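Long-range contacts in heme-binding protein A / AI-2 binding protein A (Helicobacter pylori SS1, PDB 6OFQ), which probably captures peptides in the periplasm and delivers them to an ABC transporter, acting as its substrate-binding protein: residues F121-K129 against Y141-S150; F102-V112 against I186-Y194. All blocks are in the same frame, centred on the assembly; numbering follows the deposited sequence.

Interaction 1: residues F121-K129 against Y141-S150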
loop_
_atom_site.group_PDB
_atom_site.type_symbol
_atom_site.label_atom_id
_atom_site.label_comp_id
_atom_site.label_asym_id
_atom_site.label_seq_id
_atom_site.Cartn_x
_atom_site.Cartn_y
_atom_site.Cartn_z
ATOM N N PHE A 121 15.294 -17.931 0.230
ATOM C CA PHE A 121 16.038 -16.686 0.291
ATOM C C PHE A 121 15.168 -15.461 0.561
ATOM O O PHE A 121 15.452 -14.624 1.408
ATOM C CB PHE A 121 16.693 -16.468 -1.069
ATOM C CG PHE A 121 17.351 -15.089 -1.225
ATOM C CD1 PHE A 121 18.396 -14.681 -0.423
ATOM C CD2 PHE A 121 16.799 -14.177 -2.104
ATOM C CE1 PHE A 121 18.976 -13.436 -0.555
ATOM C CE2 PHE A 121 17.361 -12.897 -2.198
ATOM C CZ PHE A 121 18.392 -12.535 -1.407
ATOM N N SER A 122 14.039 -15.409 -0.134
ATOM C CA SER A 122 13.176 -14.226 -0.099
ATOM C C SER A 122 12.551 -13.977 1.257
ATOM O O SER A 122 12.373 -12.838 1.645
ATOM C CB SER A 122 12.121 -14.356 -1.193
ATOM O OG SER A 122 12.704 -14.386 -2.489
ATOM N N PHE A 123 12.185 -15.081 1.923
ATOM C CA PHE A 123 11.592 -15.015 3.252
ATOM C C PHE A 123 12.631 -14.979 4.358
ATOM O O PHE A 123 12.538 -14.193 5.278
ATOM C CB PHE A 123 10.623 -16.192 3.492
ATOM C CG PHE A 123 9.266 -16.082 2.818
ATOM C CD1 PHE A 123 9.131 -16.126 1.446
ATOM C CD2 PHE A 123 8.125 -16.023 3.586
ATOM C CE1 PHE A 123 7.914 -15.927 0.833
ATOM C CE2 PHE A 123 6.922 -15.889 2.978
ATOM C CZ PHE A 123 6.802 -15.963 1.629
ATOM N N GLU A 124 13.606 -15.907 4.307
ATOM C CA GLU A 124 14.586 -16.036 5.360
ATOM C C GLU A 124 15.457 -14.798 5.562
ATOM O O GLU A 124 15.833 -14.488 6.689
ATOM C CB GLU A 124 15.483 -17.252 5.280
ATOM C CG GLU A 124 14.769 -18.577 5.434
ATOM C CD GLU A 124 15.759 -19.747 5.290
ATOM O OE1 GLU A 124 16.789 -19.645 4.603
ATOM O OE2 GLU A 124 15.329 -20.795 5.810
ATOM N N ARG A 125 15.663 -14.045 4.499
ATOM C CA ARG A 125 16.415 -12.834 4.632
ATOM C C ARG A 125 15.742 -11.839 5.558
ATOM O O ARG A 125 16.405 -10.979 6.156
ATOM C CB ARG A 125 16.655 -12.250 3.255
ATOM C CG ARG A 125 15.418 -11.631 2.596
ATOM C CD ARG A 125 15.624 -11.376 1.117
ATOM N NE ARG A 125 14.445 -10.782 0.492
ATOM C CZ ARG A 125 14.351 -9.591 -0.073
ATOM N NH1 ARG A 125 15.399 -8.785 -0.148
ATOM N NH2 ARG A 125 13.208 -9.214 -0.629
ATOM N N GLN A 126 14.412 -11.873 5.630
ATOM C CA GLN A 126 13.639 -10.990 6.492
ATOM C C GLN A 126 13.491 -11.569 7.874
ATOM O O GLN A 126 13.454 -10.810 8.848
ATOM C CB GLN A 126 12.274 -10.717 5.841
ATOM C CG GLN A 126 12.372 -10.362 4.364
ATOM C CD GLN A 126 11.074 -9.872 3.721
ATOM O OE1 GLN A 126 10.463 -8.940 4.271
ATOM N NE2 GLN A 126 10.649 -10.479 2.599
ATOM N N MET A 127 13.378 -12.885 7.957
ATOM C CA MET A 127 13.128 -13.587 9.229
ATOM C C MET A 127 14.380 -13.634 10.127
ATOM O O MET A 127 14.227 -13.565 11.350
ATOM C CB MET A 127 12.687 -15.010 8.922
ATOM C CG MET A 127 12.119 -15.694 10.145
ATOM S SD MET A 127 11.097 -17.058 9.648
ATOM C CE MET A 127 12.180 -18.119 8.784
ATOM N N ASP A 128 15.541 -13.827 9.510
ATOM C CA ASP A 128 16.802 -14.080 10.237
ATOM C C ASP A 128 17.739 -12.907 9.935
ATOM O O ASP A 128 18.226 -12.787 8.819
ATOM C CB ASP A 128 17.374 -15.413 9.701
ATOM C CG ASP A 128 18.679 -15.826 10.372
ATOM O OD1 ASP A 128 19.290 -14.990 11.051
ATOM O OD2 ASP A 128 19.052 -16.995 10.151
ATOM N N LYS A 129 18.086 -12.152 10.966
ATOM C CA LYS A 129 18.976 -11.005 10.805
ATOM C C LYS A 129 20.351 -11.381 10.263
ATOM O O LYS A 129 20.974 -10.598 9.545
ATOM C CB LYS A 129 19.033 -10.172 12.092
ATOM C CG LYS A 129 17.670 -9.840 12.689
ATOM C CD LYS A 129 16.951 -8.633 12.096
ATOM C CE LYS A 129 17.567 -7.361 12.679
ATOM N NZ LYS A 129 17.975 -6.285 11.723
ATOM N N TYR A 141 13.279 -4.165 6.400
ATOM C CA TYR A 141 12.145 -4.981 5.948
ATOM C C TYR A 141 10.919 -4.567 6.711
ATOM O O TYR A 141 10.478 -5.231 7.639
ATOM C CB TYR A 141 12.500 -6.474 6.132
ATOM C CG TYR A 141 13.663 -6.935 5.236
ATOM C CD1 TYR A 141 13.565 -6.932 3.852
ATOM C CD2 TYR A 141 14.852 -7.452 5.799
ATOM C CE1 TYR A 141 14.610 -7.311 3.018
ATOM C CE2 TYR A 141 15.855 -7.953 4.966
ATOM C CZ TYR A 141 15.746 -7.863 3.603
ATOM O OH TYR A 141 16.795 -8.272 2.805
ATOM N N LYS A 142 10.357 -3.446 6.258
ATOM C CA LYS A 142 9.344 -2.743 7.010
ATOM C C LYS A 142 8.037 -3.460 7.219
ATOM O O LYS A 142 7.528 -3.525 8.355
ATOM C CB LYS A 142 9.048 -1.325 6.427
ATOM C CG LYS A 142 10.235 -0.351 6.485
ATOM C CD LYS A 142 9.990 0.886 5.604
ATOM C CE LYS A 142 11.170 1.724 5.128
ATOM N NZ LYS A 142 10.693 2.993 4.502
ATOM N N TYR A 143 7.441 -4.020 6.169
ATOM C CA TYR A 143 6.246 -4.799 6.342
ATOM C C TYR A 143 6.527 -5.968 7.251
ATOM O O TYR A 143 5.652 -6.292 8.063
ATOM C CB TYR A 143 5.709 -5.322 5.018
ATOM C CG TYR A 143 4.627 -4.472 4.332
ATOM C CD1 TYR A 143 3.321 -4.609 4.741
ATOM C CD2 TYR A 143 4.877 -3.692 3.212
ATOM C CE1 TYR A 143 2.276 -3.939 4.121
ATOM C CE2 TYR A 143 3.853 -3.015 2.549
ATOM C CZ TYR A 143 2.562 -3.195 3.009
ATOM O OH TYR A 143 1.557 -2.585 2.283
ATOM N N TRP A 144 7.581 -6.743 6.991
ATOM C CA TRP A 144 7.864 -7.955 7.766
ATOM C C TRP A 144 7.923 -7.645 9.269
ATOM O O TRP A 144 7.298 -8.345 10.090
ATOM C CB TRP A 144 9.147 -8.634 7.274
ATOM C CG TRP A 144 9.459 -9.900 7.942
ATOM C CD1 TRP A 144 9.949 -10.063 9.209
ATOM C CD2 TRP A 144 9.293 -11.222 7.397
ATOM N NE1 TRP A 144 10.028 -11.407 9.497
ATOM C CE2 TRP A 144 9.663 -12.152 8.400
ATOM C CE3 TRP A 144 8.891 -11.732 6.157
ATOM C CZ2 TRP A 144 9.570 -13.524 8.227
ATOM C CZ3 TRP A 144 8.847 -13.095 5.960
ATOM C CH2 TRP A 144 9.188 -13.999 7.004
ATOM N N GLU A 145 8.688 -6.598 9.602
ATOM C CA GLU A 145 8.808 -6.159 10.981
ATOM C C GLU A 145 7.521 -5.672 11.583
ATOM O O GLU A 145 7.069 -6.111 12.644
ATOM C CB GLU A 145 9.929 -5.126 11.149
ATOM C CG GLU A 145 11.314 -5.698 10.898
ATOM C CD GLU A 145 11.604 -6.876 11.808
ATOM O OE1 GLU A 145 11.464 -6.756 13.042
ATOM O OE2 GLU A 145 11.844 -7.975 11.262
ATOM N N GLY A 146 6.838 -4.812 10.838
ATOM C CA GLY A 146 5.585 -4.263 11.269
ATOM C C GLY A 146 4.487 -5.230 11.603
ATOM O O GLY A 146 3.666 -5.075 12.529
ATOM N N MET A 147 4.369 -6.185 10.675
ATOM C CA MET A 147 3.378 -7.243 10.817
ATOM C C MET A 147 3.716 -8.321 11.879
ATOM O O MET A 147 2.909 -9.206 12.179
ATOM C CB MET A 147 3.090 -7.899 9.454
ATOM C CG MET A 147 2.387 -6.964 8.477
ATOM S SD MET A 147 2.193 -7.638 6.819
ATOM C CE MET A 147 1.261 -9.142 7.065
ATOM N N GLY A 148 4.962 -8.370 12.304
ATOM C CA GLY A 148 5.425 -9.403 13.228
ATOM C C GLY A 148 5.487 -10.762 12.574
ATOM O O GLY A 148 5.193 -11.785 13.202
ATOM N N MET A 149 5.895 -10.805 11.320
ATOM C CA MET A 149 5.993 -12.089 10.624
ATOM C C MET A 149 6.951 -13.095 11.303
ATOM O O MET A 149 6.708 -14.320 11.212
ATOM C CB MET A 149 6.435 -11.845 9.192
ATOM C CG MET A 149 5.360 -11.207 8.307
ATOM S SD MET A 149 3.961 -12.253 7.924
ATOM C CE MET A 149 4.778 -13.344 6.773
ATOM N N SER A 150 7.972 -12.589 11.980
ATOM C CA SER A 150 8.856 -13.526 12.687
ATOM C C SER A 150 8.200 -14.137 13.909
ATOM O O SER A 150 8.732 -15.170 14.336
ATOM C CB SER A 150 10.119 -12.800 13.147
ATOM O OG SER A 150 10.923 -12.435 12.028
HETATM O O HOH W 1 9.284 -6.385 4.493
HETATM O O HOH W 2 13.576 -8.084 9.367
HETATM O O HOH W 3 12.883 -10.395 12.056
#
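The indole of Trp144 is clamped on both faces. Over one lies Gln126 CB, 3.7 Å from the centroid of the five-membered ring, and the backbone N of Met127 shares that face, both set toward the rim; over the opposite face sits CB of Met149, from the indole's own segment. In the ring plane, CD2 of Phe123 and OG of Ser150 meet the edge. Ser150 OG accepts from Trp144 NE1 at 2.9 Å in an almost straight bond, which satisfies the buried indole N-H and fixes the rotation of the ring. Met127 lays CB against CZ2 of Trp144 at 3.5 Å, while its sulfur stands at the indole edge, a Met-aromatic contact.

With CG anti to the backbone N (chi1 -176°), Trp144 reaches out from helix 142-147 toward helix 116-127; the axes of 121-127 and 142-147 approach to 10.2 Å and cross at -58°. This is helix-helix packing inside a type II periplasmic binding protein, and Ile153 and Ile156 of strand 153-160 pack against Met127, Ile153 also against Trp144.

Gln126 also serves the second aromatic group: its CG stands 3.8 Å from the centroid of the Tyr141 ring, over the face. Beyond CG, NE2 donates to Ser122 O, 3.1 Å away and in the plane of the amide, and is also bonded to Phe183 O. Arg125 NE reaches the same Ser122 carbonyl from the other face of its plane. Tyr141 CE1 lies over one face of the Arg125 guanidinium, the two planes 74° apart; the charge itself is paired with Asp45, and the Tyr141 hydroxyl with Arg132 O. Water extends the interface: one molecule joins Gln126 OE1 to Trp144 N, and another donates to Gln126 O at 2.8 Å, its bond to Glu145 holding for one of two conformers.

Interaction 2: residues F102-V112 against I186-Y194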
loop_
_atom_site.group_PDB
_atom_site.type_symbol
_atom_site.label_atom_id
_atom_site.label_comp_id
_atom_site.label_asym_id
_atom_site.label_seq_id
_atom_site.Cartn_x
_atom_site.Cartn_y
_atom_site.Cartn_z
ATOM N N PHE A 102 13.554 -17.061 -14.156
ATOM C CA PHE A 102 13.779 -15.658 -13.889
ATOM C C PHE A 102 14.131 -14.903 -15.174
ATOM O O PHE A 102 14.723 -15.458 -16.092
ATOM C CB PHE A 102 14.846 -15.442 -12.828
ATOM C CG PHE A 102 14.382 -15.734 -11.425
ATOM C CD1 PHE A 102 13.694 -14.792 -10.701
ATOM C CD2 PHE A 102 14.640 -17.003 -10.892
ATOM C CE1 PHE A 102 13.259 -15.072 -9.404
ATOM C CE2 PHE A 102 14.210 -17.269 -9.595
ATOM C CZ PHE A 102 13.605 -16.296 -8.835
ATOM N N HIS A 103 13.828 -13.608 -15.152
ATOM C CA HIS A 103 14.133 -12.763 -16.326
ATOM C C HIS A 103 15.609 -12.788 -16.728
ATOM O O HIS A 103 16.480 -12.889 -15.896
ATOM C CB HIS A 103 13.851 -11.312 -15.984
ATOM C CG HIS A 103 12.432 -11.080 -15.602
ATOM N ND1 HIS A 103 12.093 -10.144 -14.662
ATOM C CD2 HIS A 103 11.284 -11.630 -16.039
ATOM C CE1 HIS A 103 10.785 -10.166 -14.486
ATOM N NE2 HIS A 103 10.262 -11.037 -15.327
ATOM N N GLN A 104 15.856 -12.595 -18.016
ATOM C CA GLN A 104 17.220 -12.280 -18.452
ATOM C C GLN A 104 17.246 -10.814 -18.918
ATOM O O GLN A 104 16.316 -10.430 -19.613
ATOM C CB GLN A 104 17.583 -13.197 -19.606
ATOM C CG GLN A 104 17.878 -14.629 -19.155
ATOM C CD GLN A 104 17.903 -15.562 -20.361
ATOM O OE1 GLN A 104 16.851 -15.823 -20.937
ATOM N NE2 GLN A 104 19.107 -15.939 -20.838
ATOM N N THR A 105 18.281 -10.083 -18.535
ATOM C CA THR A 105 18.395 -8.674 -18.862
ATOM C C THR A 105 19.849 -8.445 -19.265
ATOM O O THR A 105 20.686 -9.356 -19.089
ATOM C CB THR A 105 18.103 -7.852 -17.609
ATOM O OG1 THR A 105 19.118 -8.135 -16.643
ATOM C CG2 THR A 105 16.695 -8.096 -17.025
ATOM N N LYS A 106 20.205 -7.186 -19.500
ATOM C CA LYS A 106 21.627 -6.929 -19.812
ATOM C C LYS A 106 22.556 -7.157 -18.624
ATOM O O LYS A 106 23.763 -7.423 -18.778
ATOM C CB LYS A 106 21.754 -5.519 -20.409
ATOM C CG LYS A 106 21.816 -4.391 -19.413
ATOM C CD LYS A 106 22.016 -3.056 -20.146
ATOM C CE LYS A 106 21.748 -1.853 -19.256
ATOM N NZ LYS A 106 22.377 -0.591 -19.756
ATOM N N TYR A 107 22.047 -7.080 -17.394
ATOM C CA TYR A 107 22.813 -7.174 -16.171
ATOM C C TYR A 107 22.786 -8.582 -15.517
ATOM O O TYR A 107 23.444 -8.811 -14.494
ATOM C CB TYR A 107 22.441 -6.094 -15.169
ATOM C CG TYR A 107 20.944 -6.003 -14.922
ATOM C CD1 TYR A 107 20.335 -6.826 -13.981
ATOM C CD2 TYR A 107 20.183 -5.071 -15.594
ATOM C CE1 TYR A 107 18.983 -6.743 -13.771
ATOM C CE2 TYR A 107 18.846 -4.931 -15.316
ATOM C CZ TYR A 107 18.227 -5.795 -14.425
ATOM O OH TYR A 107 16.867 -5.663 -14.223
ATOM N N TRP A 108 21.891 -9.412 -16.003
ATOM C CA TRP A 108 21.711 -10.783 -15.546
ATOM C C TRP A 108 21.389 -11.656 -16.755
ATOM O O TRP A 108 20.256 -11.798 -17.233
ATOM C CB TRP A 108 20.670 -10.846 -14.407
ATOM C CG TRP A 108 20.417 -12.253 -13.959
ATOM C CD1 TRP A 108 19.280 -12.967 -14.049
ATOM C CD2 TRP A 108 21.341 -13.122 -13.284
ATOM N NE1 TRP A 108 19.404 -14.218 -13.500
ATOM C CE2 TRP A 108 20.659 -14.326 -12.996
ATOM C CE3 TRP A 108 22.676 -12.997 -12.910
ATOM C CZ2 TRP A 108 21.290 -15.384 -12.362
ATOM C CZ3 TRP A 108 23.310 -14.045 -12.318
ATOM C CH2 TRP A 108 22.596 -15.210 -12.018
ATOM N N ASN A 109 22.434 -12.276 -17.315
ATOM C CA ASN A 109 22.200 -13.041 -18.528
ATOM C C ASN A 109 21.943 -14.534 -18.374
ATOM O O ASN A 109 21.566 -15.178 -19.348
ATOM C CB ASN A 109 23.347 -12.774 -19.538
ATOM C CG ASN A 109 23.292 -13.667 -20.779
ATOM O OD1 ASN A 109 24.150 -14.551 -20.947
ATOM N ND2 ASN A 109 22.291 -13.456 -21.646
ATOM N N LYS A 110 22.137 -15.066 -17.168
ATOM C CA LYS A 110 22.007 -16.490 -16.923
ATOM C C LYS A 110 20.526 -16.848 -16.856
ATOM O O LYS A 110 19.741 -16.049 -16.336
ATOM C CB LYS A 110 22.732 -16.792 -15.614
ATOM C CG LYS A 110 22.948 -18.270 -15.327
ATOM C CD LYS A 110 23.616 -18.405 -13.967
ATOM C CE LYS A 110 23.996 -19.839 -13.631
ATOM N NZ LYS A 110 25.331 -20.151 -14.202
ATOM N N LYS A 111 20.156 -17.971 -17.465
ATOM C CA LYS A 111 18.781 -18.460 -17.428
ATOM C C LYS A 111 18.626 -19.469 -16.282
ATOM O O LYS A 111 19.221 -20.548 -16.241
ATOM C CB LYS A 111 18.273 -19.053 -18.743
ATOM C CG LYS A 111 16.783 -19.369 -18.678
ATOM C CD LYS A 111 16.037 -19.462 -20.008
ATOM C CE LYS A 111 14.759 -18.636 -19.969
ATOM N NZ LYS A 111 13.596 -19.159 -20.736
ATOM N N VAL A 112 17.884 -19.079 -15.262
ATOM C CA VAL A 112 17.827 -19.864 -14.027
ATOM C C VAL A 112 16.394 -20.143 -13.664
ATOM O O VAL A 112 15.521 -19.286 -13.764
ATOM C CB VAL A 112 18.598 -19.300 -12.834
ATOM C CG1 VAL A 112 20.017 -18.924 -13.257
ATOM C CG2 VAL A 112 18.004 -18.053 -12.262
ATOM N N ILE A 186 9.068 -13.043 -4.746
ATOM C CA ILE A 186 10.171 -14.005 -4.891
ATOM C C ILE A 186 11.314 -13.415 -5.736
ATOM O O ILE A 186 11.116 -13.206 -6.929
ATOM C CB ILE A 186 9.684 -15.335 -5.445
ATOM C CG1 ILE A 186 8.523 -15.928 -4.608
ATOM C CG2 ILE A 186 10.833 -16.338 -5.483
ATOM C CD1 ILE A 186 8.728 -15.956 -3.111
ATOM N N LEU A 187 12.418 -13.159 -5.033
ATOM C CA LEU A 187 13.640 -12.714 -5.732
ATOM C C LEU A 187 14.502 -13.929 -6.010
ATOM O O LEU A 187 14.220 -15.028 -5.525
ATOM C CB LEU A 187 14.401 -11.767 -4.822
ATOM C CG LEU A 187 13.918 -10.316 -4.786
ATOM C CD1 LEU A 187 12.483 -10.159 -4.290
ATOM C CD2 LEU A 187 14.866 -9.460 -3.973
ATOM N N SER A 188 15.510 -13.730 -6.869
ATOM C CA SER A 188 16.390 -14.840 -7.242
ATOM C C SER A 188 17.617 -14.941 -6.347
ATOM O O SER A 188 18.482 -14.049 -6.306
ATOM C CB SER A 188 16.882 -14.637 -8.670
ATOM O OG SER A 188 17.998 -15.490 -8.980
ATOM N N LYS A 189 17.758 -16.133 -5.735
ATOM C CA LYS A 189 18.950 -16.454 -4.957
ATOM C C LYS A 189 20.239 -16.497 -5.821
ATOM O O LYS A 189 21.250 -16.003 -5.321
ATOM C CB LYS A 189 18.726 -17.808 -4.258
ATOM C CG LYS A 189 19.890 -18.214 -3.356
ATOM C CD LYS A 189 20.226 -17.189 -2.317
ATOM C CE LYS A 189 20.841 -17.712 -1.019
ATOM N NZ LYS A 189 22.305 -17.879 -1.039
ATOM N N ASP A 190 20.103 -17.061 -7.020
ATOM C CA ASP A 190 21.272 -17.092 -7.945
ATOM C C ASP A 190 21.766 -15.679 -8.238
ATOM O O ASP A 190 22.979 -15.363 -8.140
ATOM C CB ASP A 190 20.985 -17.912 -9.200
ATOM C CG ASP A 190 20.798 -19.390 -8.906
ATOM O OD1 ASP A 190 21.628 -19.980 -8.193
ATOM O OD2 ASP A 190 19.722 -19.946 -9.172
ATOM N N TYR A 191 20.822 -14.776 -8.569
ATOM C CA TYR A 191 21.192 -13.385 -8.830
ATOM C C TYR A 191 21.797 -12.703 -7.598
ATOM O O TYR A 191 22.830 -12.016 -7.622
ATOM C CB TYR A 191 19.995 -12.602 -9.398
ATOM C CG TYR A 191 20.256 -11.127 -9.665
ATOM C CD1 TYR A 191 21.270 -10.741 -10.528
ATOM C CD2 TYR A 191 19.447 -10.118 -9.153
ATOM C CE1 TYR A 191 21.517 -9.437 -10.839
ATOM C CE2 TYR A 191 19.634 -8.801 -9.503
ATOM C CZ TYR A 191 20.674 -8.454 -10.342
ATOM O OH TYR A 191 20.898 -7.131 -10.676
ATOM N N ALA A 192 21.176 -12.884 -6.429
ATOM C CA ALA A 192 21.704 -12.370 -5.181
ATOM C C ALA A 192 23.129 -12.891 -4.880
ATOM O O ALA A 192 23.936 -12.073 -4.463
ATOM C CB ALA A 192 20.766 -12.784 -4.026
ATOM N N ASP A 193 23.341 -14.181 -5.132
ATOM C CA ASP A 193 24.677 -14.747 -4.872
ATOM C C ASP A 193 25.694 -14.101 -5.833
ATOM O O ASP A 193 26.806 -13.758 -5.399
ATOM C CB ASP A 193 24.659 -16.250 -5.072
ATOM C CG ASP A 193 23.975 -17.008 -3.966
ATOM O OD1 ASP A 193 23.813 -16.398 -2.876
ATOM O OD2 ASP A 193 23.767 -18.181 -4.320
ATOM N N TYR A 194 25.305 -13.967 -7.100
ATOM C CA TYR A 194 26.158 -13.312 -8.146
ATOM C C TYR A 194 26.553 -11.929 -7.727
ATOM O O TYR A 194 27.699 -11.489 -7.772
ATOM C CB TYR A 194 25.503 -13.312 -9.487
ATOM C CG TYR A 194 25.980 -12.317 -10.508
ATOM C CD1 TYR A 194 26.925 -12.703 -11.465
ATOM C CD2 TYR A 194 25.304 -11.120 -10.673
ATOM C CE1 TYR A 194 27.368 -11.803 -12.422
ATOM C CE2 TYR A 194 25.723 -10.226 -11.647
ATOM C CZ TYR A 194 26.756 -10.561 -12.505
ATOM O OH TYR A 194 27.178 -9.643 -13.456
HETATM O O HOH W 4 25.809 -7.793 -14.225
#
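Ser188 OG accepts from Tyr191 N at 2.9 Å, a nearly straight N-cap bond that starts helix 189-197, and the same side chain turns its CB onto Phe102. That carbon stands 3.5 Å from the centroid of the Phe102 ring, only 6° off the normal, so the ring rests squarely on the capping residue. The Ile186 carbonyl oxygen meets the Phe102 edge near the ring plane, and CZ reaches Ser188 CA at 3.5 Å.

Further along the loop, Trp108 is held between its own segment and the helix: Lys110 CB lies over one indole face and Tyr191 CD1 over the opposite one. On that helix side, Tyr191 CA is 4.0 Å from the centroid of the six-membered ring. The side chains of Trp108 and Tyr191 run past each other in opposite directions, with ring planes 57° apart and CE3 of Trp108 at the tyrosine edge. Tyr194, one turn on, presents a ring face to Trp108 CZ3, which also lies 3.7 Å from Tyr194 CB; the three rings form an aromatic cluster. The Thr105-Trp108 type I turn, with its ST turn at Thr105 OG1, places Tyr107 beside the cluster. Pointing its ring between N and C of its own backbone (chi1 51°), Tyr107 brings CD1 to 3.4 Å from Tyr191 OH. The hydroxyls of Tyr107 and Tyr191 bond to Pro208 O and Lys207 O.

Val112 CB packs at 3.9 Å from Asp190 OD2, a carboxylate whose other oxygen pairs with Lys117. A water donates to Tyr107 O; its contact with Tyr194 OH is doubtful. Direct contact between loop and helix is therefore chiefly aromatic and aliphatic, while the polar ends of Tyr107, Tyr191 and Asp190 are engaged by neighbouring parts of the chain.

From the N terminus, the chain first passes 102-112, the loop after strand 91-96, then runs through helix 116-127 to 121-129. Interaction 1 closes a short loop when 141-150 folds back on that helix. After strands 153-160 and 163-168, segment 186-194 returns to the early loop in interaction 2, whose much longer loop encloses interaction 1. Although their centres are about 22 Å apart, the two contacts meet at helix 116-127: Ser122 OG lies 2.8 Å from Leu187 N, a probable hydrogen bond, and Phe121 packs on Ala192 and Lys189. Helix 116-127 thus touches helices 142-147 and 189-197, and through Asp118 also Phe102 of the loop.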